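Long-range contacts in esterase (Xanthomonas oryzae pv. oryzae, PDB 3H2J), which probably hydrolyses ester bonds as a secreted lipase or esterase of the alpha/beta-hydrolase fold, although its natural substrate is not established: residues A[203-208]-A[329-334]; A[212-217]-A[341-346]; A[321-326]-A[352-357]; A[335-340]-A[372-377]. One frame throughout, in Å; residues are numbered along the deposited sequence.

Contact 1. Residues A[203-208]-A[329-334]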
loop_
_atom_site.group_PDB
_atom_site.type_symbol
_atom_site.label_atom_id
_atom_site.label_comp_id
_atom_site.label_asym_id
_atom_site.label_seq_id
_atom_site.Cartn_x
_atom_site.Cartn_y
_atom_site.Cartn_z
ATOM N N ALA A 203 -2.205 -11.009 -3.064
ATOM C CA ALA A 203 -3.583 -10.596 -2.858
ATOM C C ALA A 203 -3.728 -9.102 -2.621
ATOM O O ALA A 203 -3.936 -8.657 -1.489
ATOM C CB ALA A 203 -4.174 -11.359 -1.709
ATOM N N PRO A 204 -3.594 -8.304 -3.689
ATOM C CA PRO A 204 -3.722 -6.849 -3.570
ATOM C C PRO A 204 -5.146 -6.512 -3.132
ATOM O O PRO A 204 -6.106 -7.134 -3.594
ATOM C CB PRO A 204 -3.426 -6.355 -4.986
ATOM C CG PRO A 204 -2.510 -7.414 -5.541
ATOM C CD PRO A 204 -3.151 -8.691 -5.040
ATOM N N ILE A 205 -5.281 -5.520 -2.261
ATOM C CA ILE A 205 -6.582 -5.114 -1.749
ATOM C C ILE A 205 -6.910 -3.655 -2.042
ATOM O O ILE A 205 -6.174 -2.751 -1.640
ATOM C CB ILE A 205 -6.655 -5.297 -0.212
ATOM C CG1 ILE A 205 -6.351 -6.749 0.167
ATOM C CG2 ILE A 205 -8.029 -4.864 0.303
ATOM C CD1 ILE A 205 -7.369 -7.732 -0.325
ATOM N N SER A 206 -8.018 -3.441 -2.746
ATOM C CA SER A 206 -8.510 -2.109 -3.074
ATOM C C SER A 206 -7.441 -1.159 -3.578
ATOM O O SER A 206 -7.358 -0.011 -3.126
ATOM C CB SER A 206 -9.191 -1.497 -1.843
ATOM O OG SER A 206 -10.175 -2.373 -1.324
ATOM N N GLY A 207 -6.636 -1.631 -4.525
ATOM C CA GLY A 207 -5.577 -0.802 -5.066
ATOM C C GLY A 207 -5.900 -0.210 -6.424
ATOM O O GLY A 207 -6.671 -0.787 -7.198
ATOM N N PRO A 208 -5.324 0.959 -6.742
ATOM C CA PRO A 208 -5.538 1.644 -8.023
ATOM C C PRO A 208 -4.578 1.131 -9.108
ATOM O O PRO A 208 -3.690 1.863 -9.543
ATOM C CB PRO A 208 -5.278 3.100 -7.667
ATOM C CG PRO A 208 -4.146 2.976 -6.672
ATOM C CD PRO A 208 -4.614 1.834 -5.789
ATOM N N LEU A 329 -5.313 -12.967 -6.261
ATOM C CA LEU A 329 -6.699 -12.685 -5.915
ATOM C C LEU A 329 -6.856 -11.212 -5.558
ATOM O O LEU A 329 -6.388 -10.759 -4.517
ATOM C CB LEU A 329 -7.152 -13.550 -4.728
ATOM C CG LEU A 329 -8.605 -13.335 -4.273
ATOM C CD1 LEU A 329 -9.577 -13.714 -5.393
ATOM C CD2 LEU A 329 -8.881 -14.176 -3.043
ATOM N N LEU A 330 -7.507 -10.467 -6.441
ATOM C CA LEU A 330 -7.747 -9.050 -6.221
ATOM C C LEU A 330 -9.029 -8.920 -5.404
ATOM O O LEU A 330 -10.072 -9.440 -5.791
ATOM C CB LEU A 330 -7.900 -8.333 -7.570
ATOM C CG LEU A 330 -6.627 -7.971 -8.349
ATOM C CD1 LEU A 330 -5.597 -9.072 -8.237
ATOM C CD2 LEU A 330 -6.987 -7.687 -9.801
ATOM N N CYS A 331 -8.952 -8.247 -4.262
ATOM C CA CYS A 331 -10.131 -8.086 -3.426
ATOM C C CYS A 331 -10.482 -6.618 -3.298
ATOM O O CYS A 331 -9.612 -5.754 -3.356
ATOM C CB CYS A 331 -9.888 -8.687 -2.031
ATOM S SG CYS A 331 -11.333 -8.740 -0.911
ATOM N N GLY A 332 -11.771 -6.345 -3.131
ATOM C CA GLY A 332 -12.232 -4.978 -2.988
ATOM C C GLY A 332 -13.734 -4.977 -2.795
ATOM O O GLY A 332 -14.337 -6.038 -2.632
ATOM N N SER A 333 -14.338 -3.795 -2.809
ATOM C CA SER A 333 -15.784 -3.671 -2.637
ATOM C C SER A 333 -16.413 -2.864 -3.764
ATOM O O SER A 333 -15.897 -1.818 -4.157
ATOM C CB SER A 333 -16.110 -2.989 -1.308
ATOM O OG SER A 333 -17.502 -2.722 -1.215
ATOM N N SER A 334 -17.538 -3.352 -4.272
ATOM C CA SER A 334 -18.251 -2.677 -5.347
ATOM C C SER A 334 -18.878 -1.370 -4.852
ATOM O O SER A 334 -19.376 -0.573 -5.646
ATOM C CB SER A 334 -19.344 -3.595 -5.902
ATOM O OG SER A 334 -19.915 -3.023 -7.061
HETATM O O HOH W 1 -12.340 -1.730 -2.758
#

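Contact 2. Residues A[212-217]-A[341-346]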
loop_
_atom_site.group_PDB
_atom_site.type_symbol
_atom_site.label_atom_id
_atom_site.label_comp_id
_atom_site.label_asym_id
_atom_site.label_seq_id
_atom_site.Cartn_x
_atom_site.Cartn_y
_atom_site.Cartn_z
ATOM N N GLU A 212 -3.940 5.690 -13.876
ATOM C CA GLU A 212 -4.321 6.822 -14.713
ATOM C C GLU A 212 -5.843 6.860 -14.910
ATOM O O GLU A 212 -6.469 7.916 -14.796
ATOM C CB GLU A 212 -3.605 6.730 -16.067
ATOM C CG GLU A 212 -4.056 7.756 -17.095
ATOM C CD GLU A 212 -3.283 7.651 -18.395
ATOM O OE1 GLU A 212 -2.867 6.530 -18.749
ATOM O OE2 GLU A 212 -3.101 8.683 -19.066
ATOM N N GLN A 213 -6.434 5.701 -15.185
ATOM C CA GLN A 213 -7.878 5.605 -15.391
ATOM C C GLN A 213 -8.655 6.003 -14.143
ATOM O O GLN A 213 -9.726 6.604 -14.235
ATOM C CB GLN A 213 -8.257 4.179 -15.804
ATOM C CG GLN A 213 -9.723 3.823 -15.578
ATOM C CD GLN A 213 -10.048 2.402 -16.013
ATOM O OE1 GLN A 213 -10.096 2.103 -17.207
ATOM N NE2 GLN A 213 -10.260 1.517 -15.045
ATOM N N THR A 214 -8.116 5.663 -12.974
ATOM C CA THR A 214 -8.771 5.994 -11.713
ATOM C C THR A 214 -8.839 7.509 -11.531
ATOM O O THR A 214 -9.873 8.047 -11.126
ATOM C CB THR A 214 -8.023 5.363 -10.509
ATOM O OG1 THR A 214 -8.080 3.934 -10.604
ATOM C CG2 THR A 214 -8.658 5.789 -9.197
ATOM N N PHE A 215 -7.741 8.196 -11.827
ATOM C CA PHE A 215 -7.707 9.650 -11.696
ATOM C C PHE A 215 -8.645 10.310 -12.692
ATOM O O PHE A 215 -9.331 11.279 -12.378
ATOM C CB PHE A 215 -6.285 10.184 -11.906
ATOM C CG PHE A 215 -5.471 10.231 -10.646
ATOM C CD1 PHE A 215 -5.115 9.058 -9.989
ATOM C CD2 PHE A 215 -5.096 11.452 -10.095
ATOM C CE1 PHE A 215 -4.400 9.097 -8.798
ATOM C CE2 PHE A 215 -4.381 11.504 -8.907
ATOM C CZ PHE A 215 -4.031 10.323 -8.253
ATOM N N LEU A 216 -8.666 9.783 -13.905
ATOM C CA LEU A 216 -9.530 10.327 -14.931
ATOM C C LEU A 216 -10.996 10.167 -14.529
ATOM O O LEU A 216 -11.748 11.141 -14.510
ATOM C CB LEU A 216 -9.254 9.623 -16.260
ATOM C CG LEU A 216 -8.045 10.108 -17.072
ATOM C CD1 LEU A 216 -6.877 10.433 -16.157
ATOM C CD2 LEU A 216 -7.663 9.045 -18.084
ATOM N N ASP A 217 -11.394 8.942 -14.191
ATOM C CA ASP A 217 -12.780 8.661 -13.806
ATOM C C ASP A 217 -13.307 9.489 -12.634
ATOM O O ASP A 217 -14.496 9.779 -12.575
ATOM C CB ASP A 217 -12.958 7.171 -13.482
ATOM C CG ASP A 217 -12.825 6.287 -14.704
ATOM O OD1 ASP A 217 -13.035 6.793 -15.825
ATOM O OD2 ASP A 217 -12.527 5.082 -14.545
ATOM N N LEU A 341 -13.807 -0.631 -7.775
ATOM C CA LEU A 341 -13.459 -2.024 -8.044
ATOM C C LEU A 341 -13.184 -2.176 -9.535
ATOM O O LEU A 341 -12.649 -3.192 -9.984
ATOM C CB LEU A 341 -14.606 -2.952 -7.627
ATOM C CG LEU A 341 -14.252 -4.253 -6.891
ATOM C CD1 LEU A 341 -15.486 -5.149 -6.822
ATOM C CD2 LEU A 341 -13.126 -4.976 -7.598
ATOM N N LYS A 342 -13.570 -1.163 -10.300
ATOM C CA LYS A 342 -13.346 -1.155 -11.738
ATOM C C LYS A 342 -11.854 -1.412 -11.989
ATOM O O LYS A 342 -11.473 -2.005 -13.000
ATOM C CB LYS A 342 -13.766 0.203 -12.311
ATOM C CG LYS A 342 -13.526 0.376 -13.800
ATOM C CD LYS A 342 -14.010 1.751 -14.266
ATOM C CE LYS A 342 -13.751 1.959 -15.748
ATOM N NZ LYS A 342 -14.285 3.266 -16.220
ATOM N N ASN A 343 -11.019 -0.966 -11.055
ATOM C CA ASN A 343 -9.571 -1.154 -11.158
ATOM C C ASN A 343 -9.208 -2.619 -11.387
ATOM O O ASN A 343 -8.448 -2.948 -12.300
ATOM C CB ASN A 343 -8.890 -0.658 -9.879
ATOM C CG ASN A 343 -8.578 0.817 -9.928
ATOM O OD1 ASN A 343 -7.646 1.236 -10.612
ATOM N ND2 ASN A 343 -9.366 1.620 -9.212
ATOM N N ALA A 344 -9.753 -3.490 -10.543
ATOM C CA ALA A 344 -9.502 -4.925 -10.627
ATOM C C ALA A 344 -10.036 -5.529 -11.925
ATOM O O ALA A 344 -9.406 -6.412 -12.513
ATOM C CB ALA A 344 -10.131 -5.626 -9.433
ATOM N N GLN A 345 -11.198 -5.054 -12.364
ATOM C CA GLN A 345 -11.812 -5.540 -13.597
ATOM C C GLN A 345 -10.917 -5.196 -14.779
ATOM O O GLN A 345 -10.658 -6.032 -15.648
ATOM C CB GLN A 345 -13.181 -4.886 -13.793
ATOM C CG GLN A 345 -14.131 -5.081 -12.628
ATOM C CD GLN A 345 -15.398 -4.264 -12.774
ATOM O OE1 GLN A 345 -16.180 -4.469 -13.702
ATOM N NE2 GLN A 345 -15.605 -3.324 -11.859
ATOM N N THR A 346 -10.455 -3.951 -14.804
ATOM C CA THR A 346 -9.589 -3.471 -15.869
ATOM C C THR A 346 -8.265 -4.235 -15.849
ATOM O O THR A 346 -7.743 -4.621 -16.894
ATOM C CB THR A 346 -9.317 -1.961 -15.716
ATOM O OG1 THR A 346 -10.553 -1.240 -15.824
ATOM C CG2 THR A 346 -8.344 -1.473 -16.793
#

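Contact 3. Residues A[321-326]-A[352-357]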
loop_
_atom_site.group_PDB
_atom_site.type_symbol
_atom_site.label_atom_id
_atom_site.label_comp_id
_atom_site.label_asym_id
_atom_site.label_seq_id
_atom_site.Cartn_x
_atom_site.Cartn_y
_atom_site.Cartn_z
ATOM N N GLU A 321 -0.041 -3.522 -18.039
ATOM C CA GLU A 321 0.626 -4.187 -19.151
ATOM C C GLU A 321 1.701 -5.208 -18.810
ATOM O O GLU A 321 2.890 -4.979 -19.021
ATOM C CB GLU A 321 1.187 -3.141 -20.112
ATOM C CG GLU A 321 0.136 -2.148 -20.561
ATOM C CD GLU A 321 0.571 -1.352 -21.764
ATOM O OE1 GLU A 321 1.687 -0.788 -21.731
ATOM O OE2 GLU A 321 -0.208 -1.292 -22.738
ATOM N N TRP A 322 1.263 -6.339 -18.272
ATOM C CA TRP A 322 2.154 -7.437 -17.931
ATOM C C TRP A 322 1.291 -8.670 -17.725
ATOM O O TRP A 322 0.063 -8.575 -17.680
ATOM C CB TRP A 322 2.989 -7.122 -16.676
ATOM C CG TRP A 322 2.210 -6.867 -15.424
ATOM C CD1 TRP A 322 1.347 -5.831 -15.186
ATOM C CD2 TRP A 322 2.236 -7.651 -14.222
ATOM N NE1 TRP A 322 0.837 -5.922 -13.914
ATOM C CE2 TRP A 322 1.363 -7.028 -13.299
ATOM C CE3 TRP A 322 2.911 -8.821 -13.835
ATOM C CZ2 TRP A 322 1.143 -7.536 -12.011
ATOM C CZ3 TRP A 322 2.691 -9.328 -12.552
ATOM C CH2 TRP A 322 1.812 -8.683 -11.655
ATOM N N ALA A 323 1.925 -9.833 -17.631
ATOM C CA ALA A 323 1.187 -11.072 -17.449
ATOM C C ALA A 323 1.579 -11.749 -16.143
ATOM O O ALA A 323 2.612 -12.419 -16.063
ATOM C CB ALA A 323 1.442 -12.005 -18.630
ATOM N N PRO A 324 0.770 -11.556 -15.086
ATOM C CA PRO A 324 1.057 -12.168 -13.783
ATOM C C PRO A 324 1.168 -13.691 -13.851
ATOM O O PRO A 324 0.374 -14.355 -14.509
ATOM C CB PRO A 324 -0.098 -11.687 -12.896
ATOM C CG PRO A 324 -1.133 -11.155 -13.867
ATOM C CD PRO A 324 -0.326 -10.580 -14.980
ATOM N N GLN A 325 2.170 -14.232 -13.172
ATOM C CA GLN A 325 2.402 -15.670 -13.162
ATOM C C GLN A 325 1.959 -16.312 -11.851
ATOM O O GLN A 325 1.606 -17.494 -11.814
ATOM C CB GLN A 325 3.889 -15.939 -13.397
ATOM C CG GLN A 325 4.411 -15.381 -14.712
ATOM C CD GLN A 325 5.927 -15.396 -14.793
ATOM O OE1 GLN A 325 6.573 -16.371 -14.404
ATOM N NE2 GLN A 325 6.504 -14.313 -15.310
ATOM N N THR A 326 1.981 -15.529 -10.777
ATOM C CA THR A 326 1.600 -16.019 -9.455
ATOM C C THR A 326 0.090 -16.014 -9.260
ATOM O O THR A 326 -0.591 -15.093 -9.709
ATOM C CB THR A 326 2.208 -15.141 -8.332
ATOM O OG1 THR A 326 3.623 -15.022 -8.519
ATOM C CG2 THR A 326 1.942 -15.755 -6.967
ATOM N N GLN A 352 -5.613 -10.999 -18.918
ATOM C CA GLN A 352 -6.139 -12.060 -19.776
ATOM C C GLN A 352 -5.784 -11.814 -21.234
ATOM O O GLN A 352 -5.443 -12.747 -21.965
ATOM C CB GLN A 352 -7.660 -12.175 -19.621
ATOM C CG GLN A 352 -8.117 -12.530 -18.207
ATOM C CD GLN A 352 -9.623 -12.666 -18.093
ATOM O OE1 GLN A 352 -10.373 -11.925 -18.726
ATOM N NE2 GLN A 352 -10.075 -13.603 -17.269
ATOM N N GLN A 353 -5.869 -10.557 -21.661
ATOM C CA GLN A 353 -5.539 -10.209 -23.034
ATOM C C GLN A 353 -4.072 -10.529 -23.279
ATOM O O GLN A 353 -3.657 -10.781 -24.410
ATOM C CB GLN A 353 -5.784 -8.720 -23.282
ATOM C CG GLN A 353 -5.394 -8.255 -24.677
ATOM C CD GLN A 353 -6.216 -8.922 -25.770
ATOM O OE1 GLN A 353 -7.431 -8.725 -25.859
ATOM N NE2 GLN A 353 -5.556 -9.720 -26.607
ATOM N N ARG A 354 -3.291 -10.531 -22.206
ATOM C CA ARG A 354 -1.870 -10.800 -22.317
ATOM C C ARG A 354 -1.515 -12.273 -22.128
ATOM O O ARG A 354 -0.339 -12.632 -22.071
ATOM C CB ARG A 354 -1.107 -9.930 -21.319
ATOM C CG ARG A 354 0.235 -9.462 -21.838
ATOM C CD ARG A 354 0.516 -8.037 -21.403
ATOM N NE ARG A 354 -0.648 -7.184 -21.623
ATOM C CZ ARG A 354 -0.580 -5.908 -21.986
ATOM N NH1 ARG A 354 0.602 -5.335 -22.176
ATOM N NH2 ARG A 354 -1.694 -5.205 -22.154
ATOM N N GLY A 355 -2.532 -13.126 -22.031
ATOM C CA GLY A 355 -2.283 -14.549 -21.879
ATOM C C GLY A 355 -2.235 -15.093 -20.461
ATOM O O GLY A 355 -1.854 -16.241 -20.256
ATOM N N SER A 356 -2.613 -14.287 -19.477
ATOM C CA SER A 356 -2.597 -14.756 -18.099
ATOM C C SER A 356 -3.985 -14.992 -17.534
ATOM O O SER A 356 -4.874 -14.157 -17.680
ATOM C CB SER A 356 -1.873 -13.762 -17.190
ATOM O OG SER A 356 -1.991 -14.186 -15.843
ATOM N N ASN A 357 -4.163 -16.138 -16.887
ATOM C CA ASN A 357 -5.435 -16.466 -16.262
ATOM C C ASN A 357 -5.155 -16.858 -14.816
ATOM O O ASN A 357 -5.806 -17.735 -14.253
ATOM C CB ASN A 357 -6.118 -17.615 -17.000
ATOM C CG ASN A 357 -7.571 -17.323 -17.286
ATOM O OD1 ASN A 357 -8.352 -17.046 -16.373
ATOM N ND2 ASN A 357 -7.947 -17.376 -18.561
#

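Contact 4. Residues A[335-340]-A[372-377]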
loop_
_atom_site.group_PDB
_atom_site.type_symbol
_atom_site.label_atom_id
_atom_site.label_comp_id
_atom_site.label_asym_id
_atom_site.label_seq_id
_atom_site.Cartn_x
_atom_site.Cartn_y
_atom_site.Cartn_z
ATOM N N ASN A 335 -18.849 -1.155 -3.539
ATOM C CA ASN A 335 -19.407 0.055 -2.931
ATOM C C ASN A 335 -18.340 1.141 -2.759
ATOM O O ASN A 335 -18.657 2.286 -2.429
ATOM C CB ASN A 335 -19.995 -0.266 -1.553
ATOM C CG ASN A 335 -21.220 -1.155 -1.627
ATOM O OD1 ASN A 335 -21.340 -2.120 -0.874
ATOM N ND2 ASN A 335 -22.142 -0.827 -2.524
ATOM N N ASP A 336 -17.083 0.766 -2.990
ATOM C CA ASP A 336 -15.929 1.663 -2.839
ATOM C C ASP A 336 -15.869 2.791 -3.868
ATOM O O ASP A 336 -15.670 2.538 -5.059
ATOM C CB ASP A 336 -14.640 0.836 -2.934
ATOM C CG ASP A 336 -13.414 1.591 -2.456
ATOM O OD1 ASP A 336 -13.414 2.834 -2.485
ATOM O OD2 ASP A 336 -12.436 0.925 -2.062
ATOM N N ALA A 337 -16.016 4.034 -3.407
ATOM C CA ALA A 337 -15.961 5.197 -4.295
ATOM C C ALA A 337 -14.591 5.889 -4.262
ATOM O O ALA A 337 -14.356 6.837 -5.010
ATOM C CB ALA A 337 -17.057 6.200 -3.927
ATOM N N THR A 338 -13.697 5.423 -3.393
ATOM C CA THR A 338 -12.354 6.006 -3.297
ATOM C C THR A 338 -11.495 5.332 -4.360
ATOM O O THR A 338 -10.829 5.997 -5.151
ATOM C CB THR A 338 -11.730 5.762 -1.906
ATOM O OG1 THR A 338 -12.573 6.339 -0.905
ATOM C CG2 THR A 338 -10.344 6.397 -1.813
ATOM N N VAL A 339 -11.511 4.003 -4.362
ATOM C CA VAL A 339 -10.773 3.215 -5.348
ATOM C C VAL A 339 -11.764 2.223 -5.950
ATOM O O VAL A 339 -11.910 1.106 -5.467
ATOM C CB VAL A 339 -9.607 2.427 -4.711
ATOM C CG1 VAL A 339 -8.900 1.604 -5.777
ATOM C CG2 VAL A 339 -8.621 3.390 -4.052
ATOM N N PRO A 340 -12.471 2.633 -7.011
ATOM C CA PRO A 340 -13.456 1.764 -7.666
ATOM C C PRO A 340 -12.945 0.363 -7.983
ATOM O O PRO A 340 -11.797 0.189 -8.399
ATOM C CB PRO A 340 -13.822 2.554 -8.921
ATOM C CG PRO A 340 -13.760 3.971 -8.421
ATOM C CD PRO A 340 -12.464 3.974 -7.628
ATOM N N ASN A 372 -23.033 2.530 -1.522
ATOM C CA ASN A 372 -21.893 3.111 -2.221
ATOM C C ASN A 372 -21.386 4.312 -1.437
ATOM O O ASN A 372 -22.162 5.196 -1.063
ATOM C CB ASN A 372 -22.293 3.551 -3.629
ATOM C CG ASN A 372 -22.407 2.384 -4.598
ATOM O OD1 ASN A 372 -22.385 1.218 -4.200
ATOM N ND2 ASN A 372 -22.535 2.700 -5.881
ATOM N N SER A 373 -20.081 4.347 -1.190
ATOM C CA SER A 373 -19.497 5.440 -0.428
ATOM C C SER A 373 -17.977 5.416 -0.471
ATOM O O SER A 373 -17.365 4.368 -0.684
ATOM C CB SER A 373 -19.963 5.355 1.031
ATOM O OG SER A 373 -19.210 6.220 1.861
ATOM N N ALA A 374 -17.374 6.583 -0.276
ATOM C CA ALA A 374 -15.924 6.694 -0.256
ATOM C C ALA A 374 -15.428 5.956 0.982
ATOM O O ALA A 374 -14.339 5.377 0.984
ATOM C CB ALA A 374 -15.512 8.157 -0.185
ATOM N N PHE A 375 -16.249 5.980 2.028
ATOM C CA PHE A 375 -15.908 5.341 3.291
ATOM C C PHE A 375 -15.932 3.816 3.259
ATOM O O PHE A 375 -15.373 3.170 4.143
ATOM C CB PHE A 375 -16.821 5.862 4.407
ATOM C CG PHE A 375 -16.585 7.309 4.754
ATOM C CD1 PHE A 375 -17.042 8.323 3.918
ATOM C CD2 PHE A 375 -15.861 7.655 5.895
ATOM C CE1 PHE A 375 -16.784 9.667 4.209
ATOM C CE2 PHE A 375 -15.598 8.994 6.197
ATOM C CZ PHE A 375 -16.060 10.002 5.349
ATOM N N ALA A 376 -16.570 3.235 2.248
ATOM C CA ALA A 376 -16.610 1.778 2.144
ATOM C C ALA A 376 -15.180 1.277 1.933
ATOM O O ALA A 376 -14.865 0.122 2.201
ATOM C CB ALA A 376 -17.498 1.352 0.975
ATOM N N HIS A 377 -14.321 2.168 1.448
ATOM C CA HIS A 377 -12.920 1.843 1.204
ATOM C C HIS A 377 -12.280 1.254 2.457
ATOM O O HIS A 377 -11.700 0.175 2.417
ATOM C CB HIS A 377 -12.163 3.111 0.789
ATOM C CG HIS A 377 -10.762 2.864 0.316
ATOM N ND1 HIS A 377 -10.469 2.031 -0.742
ATOM C CD2 HIS A 377 -9.580 3.387 0.722
ATOM C CE1 HIS A 377 -9.167 2.054 -0.971
ATOM N NE2 HIS A 377 -8.604 2.870 -0.098
#

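Contact 1. Residues A[203-208]-A[329-334]
Cys331 N donates to Pro204 O at 3.1 Å, and two residues beyond Pro204, Ser206 N donates to Cys331 O at 2.9 Å. The two bonds flank Ile205, which pairs with Cys331 as a single parallel bridge; the axes of the short segments 203-205, weakly bonded, and 329-332 approach to 5.0 Å, 21° from parallel. Upstream the pairing thins to a CA-H...O contact from Ala203 CA to Leu329 O at 3.3 Å. On one side Pro204 CD rests on Leu330 CD1, 4.0 Å away, and Tyr209 reaches both side chains. These are neighbouring strands in the parallel part of the central sheet of an alpha/beta hydrolase, and the chain leaves both at their C-terminal ends, where this fold carries its active site. On the other side Ile205 and Cys331 face helix 376-396, to which Cys331 is tied by its disulfide to Cys384. Ser206 OG lies beside the backbone N (chi1 -53°) and turns toward Gly332, meeting its CA at 3.7 Å. A water 2.7 Å from Ser206 OG accepts from Ser333 N and so spans the diverging ends. Farther out, Thr380 of helix 376-396 hydrogen-bonds Ser206 OG, while Gly332 O is held by Thr364 OG1.

Contact 2. Residues A[212-217]-A[341-346]
Gln213 and Lys342 both set CG opposite the backbone N (chi1 160° and 177°) and stay extended beyond it, which lets two long side chains bridge segments 212-217 and 342-346, whose axes come no closer than 10.7 Å. Gln213 ends on Thr346: NE2 donates to Thr346 OG1 at 2.9 Å in a nearly straight bond, with the hydroxyl close to the amide plane. Thr346 OG1 in turn donates to Lys342 O at 3.1 Å, one turn back in its own helix, so that this hydroxyl both receives and gives. Lys342 slants across the Gln213 amide, its CE 3.6 Å from Gln213 NE2, and carries NZ to Asp217. The salt bridge from Lys342 NZ to Asp217 OD2 measures 3.0 Å, and the ammonium comes from above the carboxylate plane. Deeper in, the Asn343 side chain meets that of Thr214 at about a right angle, and Asn343 ND2 donates to Thr214 OG1 at 3.0 Å through a bent N-H...O angle of 132°. Both groups have further partners: Thr214 OG1 bonds to Ala210 O, Asn343 ND2 to Pro340 O, and Asn343 OD1 to Ala210 N. The contact thus joins helix 211-217, which follows a central strand of the hydrolase sheet, to the start of helix 342-353. With no apolar side chains meeting across it, the interface depends on polar complementarity, graded from the shared hydrogen bonds round the buried Asn343 amide to an ion pair at the surface, where solvent would be expected to weaken the attraction between the charges.

Contact 3. Residues A[321-326]-A[352-357]
Arg354 lays a face of its guanidinium on the backbone of Glu321 instead of engaging the carboxylate. Glu321 CA stands 3.2 Å above the guanidinium plane, displaced toward its rim, and Arg354 NH1 comes as near as 3.1 Å to Glu321 CB. The charged ends remain apart, with Glu321 OE2 4.2 Å from Arg354 NH1, too far for a salt bridge, and the two planes are inclined by 54°. The arginine reaches this place through a chain bent at chi2 and chi3, and on the way its CD passes 3.6 Å from Trp322 N. Next along the loop, Ala323 CB points at the turn and packs against Ser356 CB at 4.0 Å. The polar link across the contact is a hydrogen bond of 2.7 Å from Ser356 OG to Pro324 O, made in the carbonyl plane on a lone pair; OG anti to the backbone N (chi1 174°) aims the hydroxyl there, and Gln358 N adds a weak hydrogen bond to Ser356 OG. The turn itself is a Schellman motif closing helix 342-353: Gly355, with positive phi, is its C-prime residue, and Ser356 N bonds back to Phe351 O. The loop leading into strand 328-332 packs on the C-terminal end of the next helix. Trp322, with Pro324 CD over one face, meets Phe351 edge-to-face and lies against helix 177-192. Trp322 O is buried without a polar partner in the model, which would be expected to cost some stability. Since Glu321 and Arg354 are exposed and not directly paired, their attraction is probably modest, and the directed polar hold comes from the buried Ser356 hydroxyl.

Contact 4. Residues A[335-340]-A[372-377]
A probable Ser-His-Asp charge relay of the alpha/beta-hydrolase type passes through this contact, which brings Asp336 to His377. His377 ND1 donates to Asp336 OD2 at 2.6 Å with an N-H...O angle of 167°; the carboxylate uses its syn lone pair and the oxygen lies at the edge of the ring, near its plane. The other oxygen, Asp336 OD1, accepts from Thr338 N, an Asx turn, and from Val339 N, which extends it to an Asx motif; together they restrain the carboxylate's rotation. Thr338 CB sits over a face of the imidazole, 4.1 Å from its centroid, in a CH-pi contact, while Val339 CG2 approaches His377 CE1 at 3.4 Å. At its far end His377 NE2 hydrogen-bonds Ser176 OG, on what looks like the nucleophile elbow. The loop after strand 328-332 and the turn starting helix 376-396 thus carry the acid and the histidine. Backbone bonds join them, Ser373 N to Asn335 O at 2.8 Å and Ala337 N to Ser373 O. The Thr338 side chain adds its own, OG1 donating to Ala374 O at 2.8 Å. Asn335 ND2 reaches Asn372 OD1 at 2.7 Å, the amide planes turned 58° apart. Ser373 OG accepts from Phe375 N, a capping bond in the turn that leads into helix 376-396.

From the N terminus, strand 198-205 opens contact 1 and helix 211-217 opens contact 2; the chain then makes a long excursion with several helices and little strand before returning at 321-326, where contact 3 opens. Contact 1 closes at strand 328-332 and contact 2 on helix 342-353, so these two loops cross, and they touch where Asn343 meets Gly207 and Pro208. Contact 3 crosses both and closes at the C-terminal end of helix 342-353. Contact 4 opens after contact 1 has closed, crosses contacts 2 and 3, and closes at the turn into helix 376-396. Contacts 1, 2 and 4 group with centres about 12 Å apart, joining sheet, helices and probable catalytic loops, whereas contacts 3 and 4 lie about 27 Å apart between centres.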